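Local coordinates for protein small COPII coat GTPase SAR1 (Encephalitozoon cuniculi, PDB 6VS4) that belongs to the ADP-ribosylation factor family of small P-loop GTPases, as the Sar1 component of the COPII coat, and binds GDP in this model, at residues A[143-148]-A[172-177]. Sequence-based numbering, arbitrary orientation.
Sequences VLMNKI and TGIENQ. With GDP (guanosine-5'-diphosphate), chain D.
Val143 and Ile174 lie opposite each other where strand 141-146 of the central sheet is covered by the loop leaving helix 162-172, their CA atoms 8.2 Å apart, so that side chains alone bridge the gap. Their methyls meet end on, CG2 of Val143 standing 3.6 Å from CG2 of Ile174. The other Val143 methyl, CG1, faces both branches of the isoleucine, 4.0 Å from Ile174 CG2 and 4.1 Å from Ile174 CD1. Ile174 can offer both because CG2 lies anti to its backbone N while CG1 and CD1 run out extended (chi2 170°). Met145, two residues along the strand on the same face, bends at chi2 (-74°) and then straightens to bring CE 4.3 Å from Ile174 CD1; Met145 and Thr172 run past one another, with CE 4.2 Å from Thr172 OG1. That hydroxyl is engaged with Leu168 O in the last helical turn and takes a weak bond from Ile174 N (3.3 Å), which ties the start of the loop to the helix end. Gly173, with positive phi, leaves helical geometry after Thr172. Tyr129 of helix 122-135 and Ile188 of strand 186-190 also pack on Ile174. Beyond this apolar patch the strand ends at Asn146, whose ND2 approaches GDP N7 to 2.9 Å. Lys147 follows in the loop; its aliphatic chain lies along the guanine, and NZ hydrogen-bonds O4' of GDP and forms a salt bridge with Asp115. Asn-Lys-Ile-Asp, following a buried hydrophobic strand, is the guanine-recognition NKxD motif of the small GTPase fold.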
loop_
_atom_site.group_PDB
_atom_site.type_symbol
_atom_site.label_atom_id
_atom_site.label_comp_id
_atom_site.label_asym_id
_atom_site.label_seq_id
_atom_site.Cartn_x
_atom_site.Cartn_y
_atom_site.Cartn_z
ATOM N N VAL A 143 17.832 27.902 -11.516
ATOM C CA VAL A 143 17.116 28.799 -10.619
ATOM C C VAL A 143 15.776 28.170 -10.262
ATOM O O VAL A 143 14.983 27.819 -11.146
ATOM C CB VAL A 143 16.925 30.188 -11.242
ATOM C CG1 VAL A 143 16.084 31.053 -10.326
ATOM C CG2 VAL A 143 18.267 30.827 -11.474
ATOM N N LEU A 144 15.527 28.026 -8.966
ATOM C CA LEU A 144 14.255 27.535 -8.459
ATOM C C LEU A 144 13.462 28.719 -7.929
ATOM O O LEU A 144 13.814 29.301 -6.900
ATOM C CB LEU A 144 14.468 26.478 -7.378
ATOM C CG LEU A 144 15.285 25.244 -7.806
ATOM C CD1 LEU A 144 15.397 24.211 -6.683
ATOM C CD2 LEU A 144 14.690 24.632 -9.046
ATOM N N MET A 145 12.420 29.105 -8.650
ATOM C CA MET A 145 11.443 30.043 -8.105
ATOM C C MET A 145 10.534 29.230 -7.190
ATOM O O MET A 145 9.687 28.462 -7.653
ATOM C CB MET A 145 10.678 30.744 -9.223
ATOM C CG MET A 145 11.551 31.617 -10.126
ATOM S SD MET A 145 12.087 33.168 -9.367
ATOM C CE MET A 145 13.022 33.915 -10.697
ATOM N N ASN A 146 10.740 29.364 -5.887
ATOM C CA ASN A 146 10.128 28.493 -4.895
ATOM C C ASN A 146 8.944 29.182 -4.226
ATOM O O ASN A 146 8.774 30.400 -4.315
ATOM C CB ASN A 146 11.163 28.075 -3.842
ATOM C CG ASN A 146 10.669 26.956 -2.942
ATOM O OD1 ASN A 146 9.928 26.078 -3.376
ATOM N ND2 ASN A 146 11.078 26.985 -1.677
ATOM N N LYS A 147 8.123 28.370 -3.549
ATOM C CA LYS A 147 6.957 28.821 -2.785
ATOM C C LYS A 147 5.854 29.383 -3.681
ATOM O O LYS A 147 5.099 30.264 -3.264
ATOM C CB LYS A 147 7.344 29.848 -1.717
ATOM C CG LYS A 147 8.491 29.403 -0.823
ATOM C CD LYS A 147 8.436 30.121 0.503
ATOM C CE LYS A 147 9.667 29.863 1.332
ATOM N NZ LYS A 147 9.662 30.743 2.520
ATOM N N ILE A 148 5.714 28.854 -4.902
ATOM C CA ILE A 148 4.670 29.344 -5.790
ATOM C C ILE A 148 3.284 29.052 -5.241
ATOM O O ILE A 148 2.312 29.692 -5.661
ATOM C CB ILE A 148 4.824 28.756 -7.203
ATOM C CG1 ILE A 148 4.564 27.244 -7.191
ATOM C CG2 ILE A 148 6.202 29.109 -7.788
ATOM C CD1 ILE A 148 4.698 26.599 -8.546
ATOM N N THR A 172 14.267 40.498 -10.059
ATOM C CA THR A 172 15.451 39.826 -9.532
ATOM C C THR A 172 16.642 39.885 -10.477
ATOM O O THR A 172 17.749 39.516 -10.073
ATOM C CB THR A 172 15.161 38.348 -9.211
ATOM O OG1 THR A 172 14.925 37.624 -10.423
ATOM C CG2 THR A 172 13.956 38.215 -8.297
ATOM N N GLY A 173 16.445 40.302 -11.724
ATOM C CA GLY A 173 17.528 40.302 -12.680
ATOM C C GLY A 173 17.889 38.940 -13.224
ATOM O O GLY A 173 18.850 38.836 -13.997
ATOM N N ILE A 174 17.163 37.897 -12.838
ATOM C CA ILE A 174 17.453 36.537 -13.267
ATOM C C ILE A 174 16.782 36.299 -14.614
ATOM O O ILE A 174 15.557 36.402 -14.735
ATOM C CB ILE A 174 16.977 35.518 -12.221
ATOM C CG1 ILE A 174 17.610 35.834 -10.862
ATOM C CG2 ILE A 174 17.304 34.090 -12.678
ATOM C CD1 ILE A 174 17.040 35.039 -9.710
ATOM N N GLU A 175 17.583 35.987 -15.630
ATOM C CA GLU A 175 17.069 35.709 -16.961
ATOM C C GLU A 175 17.632 34.385 -17.464
ATOM O O GLU A 175 18.732 33.974 -17.088
ATOM C CB GLU A 175 17.411 36.838 -17.949
ATOM N N ASN A 176 16.871 33.738 -18.341
ATOM C CA ASN A 176 17.270 32.457 -18.902
ATOM C C ASN A 176 18.346 32.644 -19.965
ATOM O O ASN A 176 18.370 33.641 -20.691
ATOM C CB ASN A 176 16.067 31.745 -19.526
ATOM C CG ASN A 176 15.148 31.113 -18.497
ATOM O OD1 ASN A 176 15.594 30.428 -17.580
ATOM N ND2 ASN A 176 13.849 31.346 -18.646
ATOM N N GLN A 177 19.248 31.660 -20.044
ATOM C CA GLN A 177 20.260 31.527 -21.094
ATOM C C GLN A 177 20.456 30.021 -21.274
ATOM O O GLN A 177 21.333 29.406 -20.671
ATOM C CB GLN A 177 21.571 32.238 -20.754
ATOM C CG GLN A 177 22.434 32.598 -21.967
ATOM C CD GLN A 177 22.845 31.385 -22.785
ATOM O OE1 GLN A 177 22.209 31.047 -23.779
ATOM N NE2 GLN A 177 23.928 30.740 -22.379
HETATM P PB GDP D . 16.850 28.584 4.235
HETATM O O1B GDP D . 17.181 29.816 5.096
HETATM O O2B GDP D . 17.671 27.386 4.612
HETATM O O3B GDP D . 16.967 28.987 2.763
HETATM O O3A GDP D . 15.307 28.267 4.448
HETATM P PA GDP D . 14.500 26.990 4.932
HETATM O O1A GDP D . 14.719 26.872 6.432
HETATM O O2A GDP D . 14.833 25.799 4.124
HETATM O "O5'" GDP D . 12.970 27.398 4.738
HETATM C "C5'" GDP D . 12.319 28.467 5.456
HETATM C "C4'" GDP D . 10.842 28.176 5.555
HETATM O "O4'" GDP D . 10.266 28.155 4.229
HETATM C "C3'" GDP D . 10.475 26.844 6.218
HETATM O "O3'" GDP D . 9.458 27.010 7.199
HETATM C "C2'" GDP D . 9.991 25.986 5.045
HETATM O "O2'" GDP D . 8.995 25.061 5.461
HETATM C "C1'" GDP D . 9.386 27.053 4.141
HETATM N N9 GDP D . 9.267 26.658 2.729
HETATM C C8 GDP D . 10.238 26.142 1.910
HETATM N N7 GDP D . 9.804 25.878 0.699
HETATM C C5 GDP D . 8.466 26.235 0.728
HETATM C C6 GDP D . 7.437 26.146 -0.272
HETATM O O6 GDP D . 7.557 25.764 -1.433
HETATM N N1 GDP D . 6.215 26.583 0.197
HETATM C C2 GDP D . 5.985 27.076 1.453
HETATM N N2 GDP D . 4.738 27.466 1.731
HETATM N N3 GDP D . 6.927 27.174 2.387
HETATM C C4 GDP D . 8.126 26.726 1.968
#